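Local coordinates for protein zonadhesin (PDB 5FX8) that is a putative cell-surface adhesin that may take part in cell-cell interaction, contacting other proteins through salt bridges and hydrogen bonds, at residues E164-I169 / R262-S267; Q277-V282 / S296-E301; L147-P152 / F206-P211; P236-E241 / S250-L255. All coordinates share one frame; numbering follows the deposited sequence.

Contact 1. Residues E164-I169 / R262-S267; sequences EWFVDI and RVSFLS
Trp165 and Phe265 belong to a pair of antiparallel strands joined inside one of the two five-stranded sheets of the second cohesin-like domain: residues 164-169 run against 262-267 in a largely buried contact. Backbone bonds tie Trp165 to Phe265 and Val167 to Val263, two in each pair; Val167 N to Val263 O is 2.9 Å. On the face carrying these four residues the side chains are apolar, as suits a surface turned to the other sheet. Phe265 places CG between its backbone N and carbonyl carbon (chi1 42°), which swings the ring beside Trp165. Trp165 CB then sits over one face of that ring, 3.8 Å from its centroid, a CH-pi contact, whereas the indole's five-membered ring is slid aside and barely overlaps. Val167 CG2 comes to the ring edge, 3.7 Å from Phe265 CE1.

The face of Glu164, Phe166 and Asp168 is partly polar. Asp168 and Arg262 form a salt bridge side by side, carboxylate and guanidinium only 16° from coplanar. Arg262 NE donates to the syn lone pair of Asp168 OD1 at 2.6 Å; NH2 faces OD2, modelled too close to be read in detail. Further bridges, Arg149 to Asp168 and Asp208 to Arg262, probably balance the buried charges. Arginine's aliphatic stem is useful too: CD covers one face of Phe166, 4.1 Å from the ring centroid. Ser264 OG donates to the anti lone pair of Glu164 OE2 at 2.7 Å. These are neighbouring inner strands of a cohesin-like beta sandwich, packed on strands 176-186 and 275-286 of the facing sheet.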
loop_
_atom_site.group_PDB
_atom_site.type_symbol
_atom_site.label_atom_id
_atom_site.label_comp_id
_atom_site.label_asym_id
_atom_site.label_seq_id
_atom_site.Cartn_x
_atom_site.Cartn_y
_atom_site.Cartn_z
ATOM N N GLU C 164 -15.588 40.819 -27.338
ATOM C CA GLU C 164 -15.398 39.576 -26.619
ATOM C C GLU C 164 -14.405 38.750 -27.417
ATOM O O GLU C 164 -14.638 38.463 -28.596
ATOM C CB GLU C 164 -16.721 38.849 -26.436
ATOM C CG GLU C 164 -16.635 37.669 -25.504
ATOM C CD GLU C 164 -17.958 36.979 -25.305
ATOM O OE1 GLU C 164 -18.933 37.290 -26.045
ATOM O OE2 GLU C 164 -18.010 36.116 -24.398
ATOM N N TRP C 165 -13.272 38.434 -26.801
ATOM C CA TRP C 165 -12.264 37.596 -27.420
ATOM C C TRP C 165 -12.495 36.156 -27.016
ATOM O O TRP C 165 -12.872 35.882 -25.878
ATOM C CB TRP C 165 -10.867 38.007 -26.988
ATOM C CG TRP C 165 -10.465 39.359 -27.345
ATOM C CD1 TRP C 165 -10.435 40.442 -26.528
ATOM C CD2 TRP C 165 -9.978 39.791 -28.603
ATOM N NE1 TRP C 165 -9.961 41.532 -27.201
ATOM C CE2 TRP C 165 -9.678 41.159 -28.486
ATOM C CE3 TRP C 165 -9.774 39.158 -29.828
ATOM C CZ2 TRP C 165 -9.191 41.909 -29.550
ATOM C CZ3 TRP C 165 -9.277 39.899 -30.882
ATOM C CH2 TRP C 165 -8.988 41.260 -30.734
ATOM N N PHE C 166 -12.285 35.240 -27.961
ATOM C CA PHE C 166 -12.287 33.804 -27.704
ATOM C C PHE C 166 -10.926 33.247 -28.073
ATOM O O PHE C 166 -10.429 33.502 -29.170
ATOM C CB PHE C 166 -13.366 33.068 -28.502
ATOM C CG PHE C 166 -14.772 33.313 -28.022
ATOM C CD1 PHE C 166 -15.011 33.855 -26.777
ATOM C CD2 PHE C 166 -15.853 32.999 -28.817
ATOM C CE1 PHE C 166 -16.297 34.089 -26.321
ATOM C CE2 PHE C 166 -17.145 33.235 -28.369
ATOM C CZ PHE C 166 -17.360 33.783 -27.107
ATOM N N VAL C 167 -10.322 32.498 -27.163
ATOM C CA VAL C 167 -9.116 31.736 -27.444
ATOM C C VAL C 167 -9.486 30.268 -27.295
ATOM O O VAL C 167 -9.831 29.815 -26.196
ATOM C CB VAL C 167 -7.962 32.117 -26.511
ATOM C CG1 VAL C 167 -6.727 31.354 -26.885
ATOM C CG2 VAL C 167 -7.696 33.616 -26.569
ATOM N N ASP C 168 -9.452 29.530 -28.394
ATOM C CA ASP C 168 -9.790 28.116 -28.396
ATOM C C ASP C 168 -8.523 27.279 -28.379
ATOM O O ASP C 168 -7.618 27.504 -29.184
ATOM C CB ASP C 168 -10.627 27.758 -29.618
ATOM C CG ASP C 168 -12.064 28.175 -29.472
ATOM O OD1 ASP C 168 -12.398 28.761 -28.429
ATOM O OD2 ASP C 168 -12.868 27.917 -30.392
ATOM N N ILE C 169 -8.464 26.313 -27.468
ATOM C CA ILE C 169 -7.367 25.358 -27.388
ATOM C C ILE C 169 -7.918 23.984 -27.751
ATOM O O ILE C 169 -8.756 23.441 -27.020
ATOM C CB ILE C 169 -6.732 25.325 -25.997
ATOM C CG1 ILE C 169 -6.452 26.738 -25.478
ATOM C CG2 ILE C 169 -5.511 24.432 -26.053
ATOM C CD1 ILE C 169 -5.323 27.413 -26.133
ATOM N N ARG C 262 -12.220 26.846 -24.326
ATOM C CA ARG C 262 -12.489 28.173 -24.857
ATOM C C ARG C 262 -12.410 29.186 -23.732
ATOM O O ARG C 262 -13.194 29.127 -22.787
ATOM C CB ARG C 262 -13.859 28.222 -25.537
ATOM C CG ARG C 262 -14.346 29.621 -25.874
ATOM C CD ARG C 262 -15.460 29.585 -26.882
ATOM N NE ARG C 262 -14.937 29.225 -28.189
ATOM C CZ ARG C 262 -15.697 28.955 -29.236
ATOM N NH1 ARG C 262 -17.014 29.006 -29.114
ATOM N NH2 ARG C 262 -15.143 28.635 -30.395
ATOM N N VAL C 263 -11.479 30.119 -23.832
ATOM C CA VAL C 263 -11.367 31.184 -22.855
ATOM C C VAL C 263 -11.969 32.452 -23.437
ATOM O O VAL C 263 -11.668 32.828 -24.570
ATOM C CB VAL C 263 -9.907 31.402 -22.440
ATOM C CG1 VAL C 263 -9.839 32.468 -21.378
ATOM C CG2 VAL C 263 -9.342 30.131 -21.915
ATOM N N SER C 264 -12.811 33.116 -22.665
ATOM C CA SER C 264 -13.479 34.329 -23.100
ATOM C C SER C 264 -13.060 35.476 -22.199
ATOM O O SER C 264 -13.174 35.369 -20.981
ATOM C CB SER C 264 -14.990 34.136 -23.063
ATOM O OG SER C 264 -15.678 35.338 -23.292
ATOM N N PHE C 265 -12.583 36.576 -22.778
ATOM C CA PHE C 265 -12.347 37.778 -21.986
ATOM C C PHE C 265 -12.891 39.015 -22.685
ATOM O O PHE C 265 -12.606 39.263 -23.856
ATOM C CB PHE C 265 -10.866 37.966 -21.630
ATOM C CG PHE C 265 -9.927 37.673 -22.735
ATOM C CD1 PHE C 265 -9.600 36.374 -23.051
ATOM C CD2 PHE C 265 -9.327 38.704 -23.430
ATOM C CE1 PHE C 265 -8.724 36.102 -24.063
ATOM C CE2 PHE C 265 -8.433 38.449 -24.444
ATOM C CZ PHE C 265 -8.131 37.147 -24.763
ATOM N N LEU C 266 -13.664 39.791 -21.945
ATOM C CA LEU C 266 -14.313 40.973 -22.469
ATOM C C LEU C 266 -13.368 42.156 -22.404
ATOM O O LEU C 266 -12.583 42.308 -21.467
ATOM C CB LEU C 266 -15.575 41.279 -21.667
ATOM C CG LEU C 266 -16.567 42.350 -22.115
ATOM C CD1 LEU C 266 -17.121 41.960 -23.441
ATOM C CD2 LEU C 266 -17.696 42.470 -21.120
ATOM N N SER C 267 -13.463 43.008 -23.411
ATOM C CA SER C 267 -12.730 44.261 -23.451
ATOM C C SER C 267 -13.710 45.381 -23.770
ATOM O O SER C 267 -14.281 45.421 -24.862
ATOM C CB SER C 267 -11.607 44.193 -24.477
ATOM O OG SER C 267 -10.819 45.359 -24.438
#

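Contact 2. Residues Q277-V282 / S296-E301; sequences QNVVNV and SFVLDE
Leu299 and Val280 pair across the antiparallel strands 277-282 and 296-299, bonded to each other through both backbone amides. The leucine can be followed outward. Its CB passes Val280 O at 3.6 Å. CG stands anti to the carbonyl carbon of Leu299 (chi1 -44°) and keeps close to the same oxygen. Beyond it the branches part: CD1 lies 4.0 Å from Val280 O, then leans over the neighbouring strand to Val280 CG1 at 4.2 Å and reaches toward Val282 CG2, while CD2 goes to the backbone of Pro152. A forked, flexible residue thus packs against two beta-branched valines, which suit an extended backbone.

Phe297, on the same face, is held by its own backbone pair with Val282; Phe297 N to Val282 O is 2.8 Å. Its ring turns an edge to that carbonyl, CD1 lying 3.5 Å from Val282 O, and its far end packs on Gln151 and Pro152. On the other face, Val279 CG2 meets Val298 CG1 at 3.7 Å, and the Asn281 amide runs alongside Val298, a mix tolerable where the side is more exposed. At Asp300 the strand is interrupted. These strands form a beta hairpin whose second arm is the outermost strand of its sheet in a cohesin-like sandwich.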
loop_
_atom_site.group_PDB
_atom_site.type_symbol
_atom_site.label_atom_id
_atom_site.label_comp_id
_atom_site.label_asym_id
_atom_site.label_seq_id
_atom_site.Cartn_x
_atom_site.Cartn_y
_atom_site.Cartn_z
ATOM N N GLN C 277 -5.508 46.803 -31.565
ATOM C CA GLN C 277 -4.404 45.854 -31.695
ATOM C C GLN C 277 -4.461 44.864 -30.538
ATOM O O GLN C 277 -4.676 45.259 -29.389
ATOM C CB GLN C 277 -3.054 46.567 -31.717
ATOM C CG GLN C 277 -2.958 47.683 -32.739
ATOM C CD GLN C 277 -3.119 47.184 -34.164
ATOM O OE1 GLN C 277 -2.400 46.276 -34.602
ATOM N NE2 GLN C 277 -4.076 47.765 -34.896
ATOM N N ASN C 278 -4.300 43.579 -30.848
ATOM C CA ASN C 278 -4.426 42.532 -29.844
ATOM C C ASN C 278 -3.537 41.357 -30.192
ATOM O O ASN C 278 -3.638 40.816 -31.294
ATOM C CB ASN C 278 -5.861 42.040 -29.729
ATOM C CG ASN C 278 -6.005 40.931 -28.715
ATOM O OD1 ASN C 278 -5.604 39.801 -28.952
ATOM N ND2 ASN C 278 -6.573 41.255 -27.578
ATOM N N VAL C 279 -2.719 40.926 -29.242
ATOM C CA VAL C 279 -1.928 39.718 -29.411
ATOM C C VAL C 279 -2.270 38.750 -28.290
ATOM O O VAL C 279 -2.603 39.165 -27.179
ATOM C CB VAL C 279 -0.427 40.026 -29.436
ATOM C CG1 VAL C 279 -0.022 40.602 -28.139
ATOM C CG2 VAL C 279 0.349 38.781 -29.708
ATOM N N VAL C 280 -2.229 37.460 -28.601
ATOM C CA VAL C 280 -2.426 36.402 -27.633
ATOM C C VAL C 280 -1.310 35.404 -27.843
ATOM O O VAL C 280 -1.259 34.739 -28.880
ATOM C CB VAL C 280 -3.781 35.715 -27.774
ATOM C CG1 VAL C 280 -3.814 34.517 -26.890
ATOM C CG2 VAL C 280 -4.858 36.634 -27.371
ATOM N N ASN C 281 -0.422 35.284 -26.868
ATOM C CA ASN C 281 0.587 34.238 -26.881
ATOM C C ASN C 281 0.046 33.024 -26.143
ATOM O O ASN C 281 -0.446 33.145 -25.024
ATOM C CB ASN C 281 1.867 34.736 -26.228
ATOM C CG ASN C 281 2.294 36.070 -26.758
ATOM O OD1 ASN C 281 1.802 37.114 -26.329
ATOM N ND2 ASN C 281 3.215 36.051 -27.707
ATOM N N VAL C 282 0.116 31.864 -26.774
ATOM C CA VAL C 282 -0.351 30.618 -26.185
ATOM C C VAL C 282 0.802 29.635 -26.218
ATOM O O VAL C 282 1.333 29.340 -27.291
ATOM C CB VAL C 282 -1.568 30.056 -26.928
ATOM C CG1 VAL C 282 -1.897 28.679 -26.414
ATOM C CG2 VAL C 282 -2.738 30.977 -26.750
ATOM N N SER C 296 4.901 27.137 -28.835
ATOM C CA SER C 296 4.407 28.503 -28.706
ATOM C C SER C 296 3.654 28.954 -29.952
ATOM O O SER C 296 3.978 28.558 -31.073
ATOM C CB SER C 296 5.549 29.470 -28.447
ATOM O OG SER C 296 6.095 29.228 -27.173
ATOM N N PHE C 297 2.641 29.795 -29.742
ATOM C CA PHE C 297 1.827 30.341 -30.819
ATOM C C PHE C 297 1.604 31.821 -30.562
ATOM O O PHE C 297 1.492 32.258 -29.418
ATOM C CB PHE C 297 0.454 29.651 -30.940
ATOM C CG PHE C 297 0.525 28.180 -31.174
ATOM C CD1 PHE C 297 0.766 27.313 -30.128
ATOM C CD2 PHE C 297 0.321 27.661 -32.430
ATOM C CE1 PHE C 297 0.832 25.968 -30.336
ATOM C CE2 PHE C 297 0.374 26.310 -32.648
ATOM C CZ PHE C 297 0.636 25.458 -31.597
ATOM N N VAL C 298 1.534 32.587 -31.640
ATOM C CA VAL C 298 1.239 34.011 -31.581
ATOM C C VAL C 298 0.000 34.270 -32.423
ATOM O O VAL C 298 -0.089 33.815 -33.570
ATOM C CB VAL C 298 2.430 34.851 -32.061
ATOM C CG1 VAL C 298 2.198 36.308 -31.764
ATOM C CG2 VAL C 298 3.673 34.384 -31.371
ATOM N N LEU C 299 -0.961 34.982 -31.847
ATOM C CA LEU C 299 -2.237 35.274 -32.499
ATOM C C LEU C 299 -2.463 36.783 -32.425
ATOM O O LEU C 299 -2.962 37.305 -31.425
ATOM C CB LEU C 299 -3.367 34.491 -31.836
ATOM C CG LEU C 299 -3.088 33.025 -31.501
ATOM C CD1 LEU C 299 -4.152 32.495 -30.592
ATOM C CD2 LEU C 299 -3.039 32.185 -32.722
ATOM N N ASP C 300 -2.103 37.495 -33.488
ATOM C CA ASP C 300 -2.091 38.952 -33.445
ATOM C C ASP C 300 -3.190 39.589 -34.281
ATOM O O ASP C 300 -3.145 40.799 -34.518
ATOM C CB ASP C 300 -0.728 39.494 -33.870
ATOM C CG ASP C 300 -0.156 38.763 -35.061
ATOM O OD1 ASP C 300 -0.934 38.204 -35.859
ATOM O OD2 ASP C 300 1.083 38.757 -35.205
ATOM N N GLU C 301 -4.187 38.821 -34.699
ATOM C CA GLU C 301 -5.270 39.374 -35.507
ATOM C C GLU C 301 -5.926 40.566 -34.803
ATOM O O GLU C 301 -6.342 40.435 -33.642
ATOM C CB GLU C 301 -6.312 38.300 -35.815
ATOM C CG GLU C 301 -7.233 38.623 -36.987
ATOM C CD GLU C 301 -8.537 37.826 -36.959
ATOM O OE1 GLU C 301 -8.704 36.988 -36.040
ATOM O OE2 GLU C 301 -9.398 38.045 -37.853
#

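Contact 3. Residues L147-P152 / F206-P211; sequences LDRSQP and FGDFTP
Arg149 brings its NH2 to the edge of the Phe209 ring, in the ring plane and 3.9 Å from CE1, with guanidinium and ring planes 44° apart. One face of the guanidinium is covered by Leu147 CD2 from its own segment; the Phe209 ring in turn makes a cation-pi contact with Arg262. A bend at chi2 (-43°) brings the Arg149 head round to the other loop, where NE and NH2 both donate weakly to Gly207 O, NH2 at 2.9 Å. NH1 is engaged by Asp168, so an arginine, with donors on several sides, suits this junction.

Neither segment is a helix or strand: the connection between strands 137-144 and 153-158 of the cohesin-like fold is laid against the long loop that follows strand 189-200. Leu147 N donates to Phe206 O at 2.9 Å, approaching from well above the carbonyl plane. Leu147 CD2 lies 3.8 Å from Asp208 CG. The positive phi of Gly207 (76°) favours glycine, and a CB there would point at Leu147 N and be tight against it. The first segment is also braced internally: Asp148 OD1 accepts from Ser150 N, forming an Asx turn, and from Ser150 OG. Asp148 OD2 takes the Gln151 amide, NE2 lying 3.2 Å away.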
loop_
_atom_site.group_PDB
_atom_site.type_symbol
_atom_site.label_atom_id
_atom_site.label_comp_id
_atom_site.label_asym_id
_atom_site.label_seq_id
_atom_site.Cartn_x
_atom_site.Cartn_y
_atom_site.Cartn_z
ATOM N N LEU C 147 -13.915 25.829 -38.372
ATOM C CA LEU C 147 -12.894 26.368 -37.498
ATOM C C LEU C 147 -11.674 25.465 -37.492
ATOM O O LEU C 147 -11.791 24.242 -37.498
ATOM C CB LEU C 147 -13.456 26.517 -36.089
ATOM C CG LEU C 147 -13.744 27.875 -35.465
ATOM C CD1 LEU C 147 -13.999 28.921 -36.504
ATOM C CD2 LEU C 147 -14.939 27.742 -34.555
ATOM N N ASP C 148 -10.499 26.075 -37.487
ATOM C CA ASP C 148 -9.248 25.330 -37.437
ATOM C C ASP C 148 -9.076 24.713 -36.050
ATOM O O ASP C 148 -8.829 25.424 -35.072
ATOM C CB ASP C 148 -8.101 26.269 -37.776
ATOM C CG ASP C 148 -6.792 25.567 -37.853
ATOM O OD1 ASP C 148 -6.811 24.339 -37.778
ATOM O OD2 ASP C 148 -5.751 26.223 -38.021
ATOM N N ARG C 149 -9.204 23.390 -35.948
ATOM C CA ARG C 149 -9.118 22.714 -34.662
ATOM C C ARG C 149 -7.830 21.928 -34.522
ATOM O O ARG C 149 -7.818 20.869 -33.902
ATOM C CB ARG C 149 -10.312 21.790 -34.439
ATOM C CG ARG C 149 -11.657 22.487 -34.301
ATOM C CD ARG C 149 -11.542 23.712 -33.424
ATOM N NE ARG C 149 -12.814 24.139 -32.867
ATOM C CZ ARG C 149 -12.949 25.245 -32.156
ATOM N NH1 ARG C 149 -11.894 26.002 -31.953
ATOM N NH2 ARG C 149 -14.117 25.596 -31.656
ATOM N N SER C 150 -6.746 22.431 -35.097
ATOM C CA SER C 150 -5.442 21.780 -35.039
ATOM C C SER C 150 -4.408 22.604 -34.300
ATOM O O SER C 150 -3.251 22.193 -34.220
ATOM C CB SER C 150 -4.922 21.497 -36.449
ATOM O OG SER C 150 -4.286 22.659 -36.980
ATOM N N GLN C 151 -4.779 23.758 -33.791
ATOM C CA GLN C 151 -3.869 24.601 -33.052
ATOM C C GLN C 151 -4.710 25.635 -32.332
ATOM O O GLN C 151 -5.906 25.742 -32.605
ATOM C CB GLN C 151 -2.860 25.247 -33.989
ATOM C CG GLN C 151 -3.492 26.004 -35.114
ATOM C CD GLN C 151 -2.476 26.747 -35.936
ATOM O OE1 GLN C 151 -1.394 27.043 -35.453
ATOM N NE2 GLN C 151 -2.813 27.050 -37.188
ATOM N N PRO C 152 -4.152 26.386 -31.395
ATOM C CA PRO C 152 -4.924 27.466 -30.780
ATOM C C PRO C 152 -5.312 28.516 -31.806
ATOM O O PRO C 152 -4.485 28.967 -32.597
ATOM C CB PRO C 152 -3.960 28.033 -29.741
ATOM C CG PRO C 152 -3.019 26.930 -29.483
ATOM C CD PRO C 152 -2.836 26.238 -30.765
ATOM N N PHE C 206 -19.421 23.467 -38.602
ATOM C CA PHE C 206 -18.420 24.507 -38.757
ATOM C C PHE C 206 -17.412 24.518 -37.625
ATOM O O PHE C 206 -16.687 25.504 -37.464
ATOM C CB PHE C 206 -19.087 25.868 -38.865
ATOM C CG PHE C 206 -19.554 26.198 -40.240
ATOM C CD1 PHE C 206 -18.648 26.551 -41.212
ATOM C CD2 PHE C 206 -20.896 26.168 -40.555
ATOM C CE1 PHE C 206 -19.058 26.865 -42.466
ATOM C CE2 PHE C 206 -21.318 26.483 -41.821
ATOM C CZ PHE C 206 -20.393 26.839 -42.777
ATOM N N GLY C 207 -17.348 23.446 -36.842
ATOM C CA GLY C 207 -16.342 23.344 -35.805
ATOM C C GLY C 207 -16.604 24.171 -34.569
ATOM O O GLY C 207 -15.707 24.318 -33.748
ATOM N N ASP C 208 -17.811 24.696 -34.396
ATOM C CA ASP C 208 -18.108 25.642 -33.334
ATOM C C ASP C 208 -19.044 25.024 -32.303
ATOM O O ASP C 208 -19.651 23.979 -32.526
ATOM C CB ASP C 208 -18.731 26.919 -33.907
ATOM C CG ASP C 208 -18.379 28.151 -33.106
ATOM O OD1 ASP C 208 -17.792 28.011 -32.007
ATOM O OD2 ASP C 208 -18.698 29.268 -33.572
ATOM N N PHE C 209 -19.135 25.682 -31.152
ATOM C CA PHE C 209 -20.014 25.263 -30.076
ATOM C C PHE C 209 -20.371 26.500 -29.277
ATOM O O PHE C 209 -19.637 27.489 -29.275
ATOM C CB PHE C 209 -19.371 24.186 -29.188
ATOM C CG PHE C 209 -18.206 24.671 -28.368
ATOM C CD1 PHE C 209 -16.962 24.844 -28.937
ATOM C CD2 PHE C 209 -18.355 24.940 -27.028
ATOM C CE1 PHE C 209 -15.902 25.284 -28.192
ATOM C CE2 PHE C 209 -17.301 25.385 -26.289
ATOM C CZ PHE C 209 -16.072 25.553 -26.876
ATOM N N THR C 210 -21.520 26.441 -28.614
ATOM C CA THR C 210 -22.023 27.541 -27.792
ATOM C C THR C 210 -22.181 27.070 -26.359
ATOM O O THR C 210 -23.158 26.375 -26.039
ATOM C CB THR C 210 -23.360 28.056 -28.314
ATOM O OG1 THR C 210 -23.201 28.523 -29.647
ATOM C CG2 THR C 210 -23.842 29.194 -27.470
ATOM N N PRO C 211 -21.279 27.437 -25.460
ATOM C CA PRO C 211 -21.406 27.002 -24.064
ATOM C C PRO C 211 -22.660 27.562 -23.414
ATOM O O PRO C 211 -23.074 28.689 -23.687
ATOM C CB PRO C 211 -20.146 27.563 -23.407
ATOM C CG PRO C 211 -19.225 27.850 -24.526
ATOM C CD PRO C 211 -20.057 28.215 -25.688
#

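Contact 4. Residues P236-E241 / S250-L255; sequences PVESFE and SFAGEL
A beta hairpin made of strands 237-242 and 246-252 holds Pro236 to Phe251 and Ala252 at one margin of a five-stranded sheet in the second cohesin-like domain. Pro236 follows a cis peptide bond; its O accepts from Ala252 N at 2.8 Å, and its CB touches the edge of the Phe251 ring, 3.8 Å from CD1. Val237 CG2 approaches the same ring obliquely, 3.9 Å from CE1. Phe251 belongs on this side, since it also packs on Leu261 and Val263 of the opposing sheet.

Glu238 N donates to Ser250 O at 2.8 Å, whereas Ser250 N turns to Ser239 O; the backbone kinks at Glu238 (psi -32°). The Glu238 chain stays extended beyond CG along Ala252, whose small methyl lets it lie close. Its OE1 is hydrogen-bonded by Asn178. Small serines suit the close approach of the strands, the hydroxyls Ser239 OG and Ser250 OG lying 2.8 Å apart with Asp180 also near Ser250 OG.

Beyond the hairpin, Glu254 is salt-bridged to Arg403 of the lipoxygenase chain, a crystal association that illustrates but does not establish charge-based binding. Within the hairpin, apolar groups turn inward to the sandwich and polar ones line the other side.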
loop_
_atom_site.group_PDB
_atom_site.type_symbol
_atom_site.label_atom_id
_atom_site.label_comp_id
_atom_site.label_asym_id
_atom_site.label_seq_id
_atom_site.Cartn_x
_atom_site.Cartn_y
_atom_site.Cartn_z
ATOM N N PRO C 236 -8.828 23.750 -12.965
ATOM C CA PRO C 236 -7.660 23.799 -13.837
ATOM C C PRO C 236 -6.894 25.108 -13.884
ATOM O O PRO C 236 -5.809 25.104 -14.432
ATOM C CB PRO C 236 -8.264 23.510 -15.204
ATOM C CG PRO C 236 -9.585 24.012 -15.123
ATOM C CD PRO C 236 -10.053 23.663 -13.762
ATOM N N VAL C 237 -7.431 26.186 -13.325
ATOM C CA VAL C 237 -6.728 27.465 -13.315
ATOM C C VAL C 237 -5.494 27.353 -12.431
ATOM O O VAL C 237 -5.609 27.139 -11.223
ATOM C CB VAL C 237 -7.655 28.582 -12.827
ATOM C CG1 VAL C 237 -6.913 29.869 -12.664
ATOM C CG2 VAL C 237 -8.749 28.771 -13.789
ATOM N N GLU C 238 -4.310 27.522 -13.020
ATOM C CA GLU C 238 -3.079 27.588 -12.244
ATOM C C GLU C 238 -2.703 29.002 -11.812
ATOM O O GLU C 238 -2.067 29.170 -10.768
ATOM C CB GLU C 238 -1.899 27.027 -13.031
ATOM C CG GLU C 238 -2.071 25.671 -13.582
ATOM C CD GLU C 238 -0.769 25.143 -14.143
ATOM O OE1 GLU C 238 -0.454 25.422 -15.331
ATOM O OE2 GLU C 238 -0.045 24.461 -13.380
ATOM N N SER C 239 -3.033 30.019 -12.602
ATOM C CA SER C 239 -2.665 31.390 -12.272
ATOM C C SER C 239 -3.515 32.336 -13.097
ATOM O O SER C 239 -3.952 31.985 -14.190
ATOM C CB SER C 239 -1.192 31.634 -12.546
ATOM O OG SER C 239 -0.952 31.255 -13.877
ATOM N N PHE C 240 -3.738 33.537 -12.574
ATOM C CA PHE C 240 -4.640 34.474 -13.241
ATOM C C PHE C 240 -4.308 35.898 -12.813
ATOM O O PHE C 240 -4.574 36.276 -11.672
ATOM C CB PHE C 240 -6.086 34.119 -12.921
ATOM C CG PHE C 240 -7.072 35.149 -13.327
ATOM C CD1 PHE C 240 -7.192 35.533 -14.656
ATOM C CD2 PHE C 240 -7.899 35.724 -12.395
ATOM C CE1 PHE C 240 -8.099 36.477 -15.031
ATOM C CE2 PHE C 240 -8.808 36.666 -12.769
ATOM C CZ PHE C 240 -8.910 37.042 -14.092
ATOM N N GLU C 241 -3.735 36.683 -13.722
ATOM C CA GLU C 241 -3.542 38.120 -13.536
ATOM C C GLU C 241 -4.346 38.888 -14.579
ATOM O O GLU C 241 -4.326 38.552 -15.761
ATOM C CB GLU C 241 -2.073 38.509 -13.662
ATOM C CG GLU C 241 -1.198 37.986 -12.572
ATOM C CD GLU C 241 0.210 38.531 -12.659
ATOM O OE1 GLU C 241 0.956 38.101 -13.562
ATOM O OE2 GLU C 241 0.569 39.398 -11.833
ATOM N N SER C 250 -3.251 30.666 -16.836
ATOM C CA SER C 250 -2.619 29.357 -16.972
ATOM C C SER C 250 -3.565 28.232 -16.574
ATOM O O SER C 250 -4.394 28.379 -15.677
ATOM C CB SER C 250 -1.371 29.241 -16.113
ATOM O OG SER C 250 -0.437 30.210 -16.473
ATOM N N PHE C 251 -3.393 27.085 -17.205
ATOM C CA PHE C 251 -4.258 25.945 -16.961
ATOM C C PHE C 251 -3.433 24.675 -16.829
ATOM O O PHE C 251 -2.477 24.457 -17.569
ATOM C CB PHE C 251 -5.262 25.743 -18.089
ATOM C CG PHE C 251 -6.377 26.744 -18.138
ATOM C CD1 PHE C 251 -7.513 26.581 -17.355
ATOM C CD2 PHE C 251 -6.333 27.808 -19.030
ATOM C CE1 PHE C 251 -8.566 27.480 -17.436
ATOM C CE2 PHE C 251 -7.376 28.705 -19.109
ATOM C CZ PHE C 251 -8.492 28.539 -18.316
ATOM N N ALA C 252 -3.807 23.836 -15.884
ATOM C CA ALA C 252 -3.256 22.494 -15.755
ATOM C C ALA C 252 -4.429 21.548 -15.705
ATOM O O ALA C 252 -5.352 21.748 -14.918
ATOM C CB ALA C 252 -2.410 22.329 -14.497
ATOM N N GLY C 253 -4.427 20.552 -16.559
ATOM C CA GLY C 253 -5.562 19.660 -16.573
ATOM C C GLY C 253 -5.497 18.794 -17.801
ATOM O O GLY C 253 -4.588 18.896 -18.620
ATOM N N GLU C 254 -6.468 17.936 -17.901
ATOM C CA GLU C 254 -6.490 16.936 -18.942
ATOM C C GLU C 254 -7.499 17.407 -19.972
ATOM O O GLU C 254 -8.704 17.428 -19.716
ATOM C CB GLU C 254 -6.843 15.568 -18.369
ATOM C CG GLU C 254 -5.914 15.072 -17.241
ATOM C CD GLU C 254 -4.577 14.529 -17.753
ATOM O OE1 GLU C 254 -4.519 13.363 -18.195
ATOM O OE2 GLU C 254 -3.582 15.267 -17.735
ATOM N N LEU C 255 -7.010 17.814 -21.119
ATOM C CA LEU C 255 -7.888 18.198 -22.207
ATOM C C LEU C 255 -8.027 16.987 -23.119
ATOM O O LEU C 255 -7.048 16.532 -23.718
ATOM C CB LEU C 255 -7.337 19.415 -22.933
ATOM C CG LEU C 255 -8.375 20.247 -23.675
ATOM C CD1 LEU C 255 -9.402 20.797 -22.716
ATOM C CD2 LEU C 255 -7.672 21.336 -24.428
#

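In the fold
From the N terminus, residues 147-152 come first, in the connection before strand 153-158, and contact 3 closes its loop at 206-211. Contact 1 opens inside that loop, at 164-169, and closes beyond it, at 262-267, so the two cross; their shared salt bridges bind loops to sheet. The hairpin of contact 4 is nested within contact 1. Contact 2 follows in series. Contacts 2 and 4 lie in one sheet, each including an outermost strand, with centres 18 Å apart and no direct touch. Contact 1 lies in the other sheet and touches both across the sandwich, while Pro152 of contact 3 packs against contact 2 and contact 1, so this connection touches both sheets.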